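Local coordinates for putative methyl-accepting chemotaxis signal transduction protein (Campylobacter jejuni, PDB 6W3S), which probably serves as a chemotaxis receptor whose periplasmic dCache-type sensor module binds small ligands such as amino acids, here leucine, at residues Leu79-Gly84 and Gly155-Asp160. Residues are numbered along the deposited sequence; the frame is centred on the assembly and turned at random.
With LEU (leucine), chain C.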
# COMPACT_ATOMS: atom_id res chain seq x y z
N LEU A 79 -5.45 9.07 -7.96
CA LEU A 79 -5.61 10.44 -7.51
C LEU A 79 -4.76 11.40 -8.37
O LEU A 79 -5.26 12.41 -8.83
CB LEU A 79 -5.24 10.56 -6.04
CG LEU A 79 -5.73 11.88 -5.47
CD1 LEU A 79 -7.27 12.00 -5.42
CD2 LEU A 79 -5.16 12.07 -4.07
N ASN A 80 -3.49 11.04 -8.60
CA ASN A 80 -2.57 11.85 -9.39
C ASN A 80 -1.67 10.89 -10.13
O ASN A 80 -1.31 9.82 -9.59
CB ASN A 80 -1.64 12.70 -8.53
CG ASN A 80 -2.39 13.68 -7.66
OD1 ASN A 80 -3.04 14.60 -8.17
ND2 ASN A 80 -2.19 13.55 -6.35
N VAL A 81 -1.30 11.26 -11.36
CA VAL A 81 -0.28 10.54 -12.12
C VAL A 81 0.61 11.62 -12.74
O VAL A 81 0.09 12.58 -13.30
CB VAL A 81 -0.90 9.61 -13.18
CG1 VAL A 81 0.16 8.96 -14.05
CG2 VAL A 81 -1.87 8.58 -12.60
N TYR A 82 1.93 11.44 -12.67
CA TYR A 82 2.80 12.56 -12.98
C TYR A 82 4.19 12.07 -13.40
O TYR A 82 4.61 10.97 -13.07
CB TYR A 82 2.88 13.55 -11.76
CG TYR A 82 3.09 12.91 -10.39
CD1 TYR A 82 1.98 12.53 -9.63
CD2 TYR A 82 4.34 12.69 -9.85
CE1 TYR A 82 2.13 11.95 -8.39
CE2 TYR A 82 4.52 12.11 -8.61
CZ TYR A 82 3.39 11.76 -7.86
OH TYR A 82 3.58 11.22 -6.62
N LEU A 83 4.92 13.00 -14.04
CA LEU A 83 6.28 12.76 -14.48
C LEU A 83 7.15 13.92 -14.06
O LEU A 83 6.96 15.06 -14.54
CB LEU A 83 6.34 12.53 -15.99
CG LEU A 83 7.72 12.25 -16.58
CD1 LEU A 83 8.27 10.93 -16.05
CD2 LEU A 83 7.72 12.29 -18.09
N GLY A 84 8.08 13.66 -13.16
CA GLY A 84 8.98 14.70 -12.61
C GLY A 84 10.29 14.72 -13.39
O GLY A 84 10.87 13.67 -13.69
N GLY A 155 12.61 10.96 -16.74
CA GLY A 155 12.16 11.53 -15.51
C GLY A 155 11.66 10.44 -14.58
O GLY A 155 11.84 9.27 -14.86
N VAL A 156 11.06 10.87 -13.47
CA VAL A 156 10.54 9.97 -12.48
C VAL A 156 9.01 9.98 -12.53
O VAL A 156 8.35 11.00 -12.32
CB VAL A 156 11.00 10.30 -11.03
CG1 VAL A 156 10.31 9.34 -10.07
CG2 VAL A 156 12.52 10.22 -10.93
N LEU A 157 8.43 8.83 -12.90
CA LEU A 157 6.98 8.62 -12.93
C LEU A 157 6.50 8.45 -11.47
O LEU A 157 7.11 7.70 -10.72
CB LEU A 157 6.68 7.36 -13.74
CG LEU A 157 5.23 6.94 -13.84
CD1 LEU A 157 4.41 7.94 -14.60
CD2 LEU A 157 5.18 5.56 -14.50
N GLY A 158 5.35 9.04 -11.16
CA GLY A 158 4.68 8.78 -9.91
C GLY A 158 3.21 8.55 -10.11
O GLY A 158 2.56 9.18 -10.94
N VAL A 159 2.69 7.62 -9.31
CA VAL A 159 1.28 7.24 -9.31
C VAL A 159 0.80 7.24 -7.86
O VAL A 159 1.35 6.53 -7.02
CB VAL A 159 1.10 5.82 -9.93
CG1 VAL A 159 -0.38 5.37 -9.80
CG2 VAL A 159 1.52 5.79 -11.37
N ASP A 160 -0.20 8.09 -7.57
CA ASP A 160 -0.74 8.20 -6.22
C ASP A 160 -2.09 7.49 -6.15
O ASP A 160 -3.04 7.86 -6.84
CB ASP A 160 -0.98 9.66 -5.83
CG ASP A 160 0.25 10.51 -5.72
OD1 ASP A 160 1.39 9.99 -5.68
OD2 ASP A 160 0.07 11.75 -5.62
N LEU C . 1.83 13.17 -4.01
CA LEU C . 3.05 13.85 -4.54
C LEU C . 3.67 14.57 -3.35
O LEU C . 2.94 15.07 -2.46
CB LEU C . 2.63 14.79 -5.66
CG LEU C . 3.76 15.43 -6.51
CD1 LEU C . 3.22 15.82 -7.89
CD2 LEU C . 4.33 16.67 -5.80
OXT LEU C . 4.91 14.72 -3.31
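Both carboxylate oxygens of Asp-160 are gripped at the point where two antiparallel strands meet the bound leucine. OD2 accepts hydrogen bonds from the ligand's amino nitrogen (LEU N to Asp-160 OD2 2.8 Å) and, on its anti lone pair, from the side-chain amide of Asn-80 (ND2 to OD2 3.0 Å). The amide plane stands 83° from the carboxylate. The other oxygen, OD1, accepts a hydrogen bond from the hydroxyl of Tyr-82 (OH to OD1 2.7 Å) on its syn side, 27° out of plane, and is also hydrogen-bonded to OG1 of Thr-142 on the neighbouring strand; ND2 of Asn-80 is shared with Asp-133, which also binds the ligand. The tyrosine ring leaves the backbone with CG between N and the carbonyl carbon (chi1 46°), which lays it across Gly-158. CA of that glycine makes a CH-pi contact 3.9 Å from the ring centroid, and the ligand's CD1 sits over the opposite face. Along the strands, the hydrogen-bonded pairs Tyr-82/Gly-158 and Gly-84/Val-156 set the register. The face carrying Asn-80, Tyr-82 and Asp-160 meets the leucine, consistent with the ligand pocket of the first PDC module of a Cache sensor, while that of Val-81, Leu-157 and Val-159 packs on helix 4-48. An acid tied to its neighbours in this way would probably favour a protonated amino group, as in the bound amino acid.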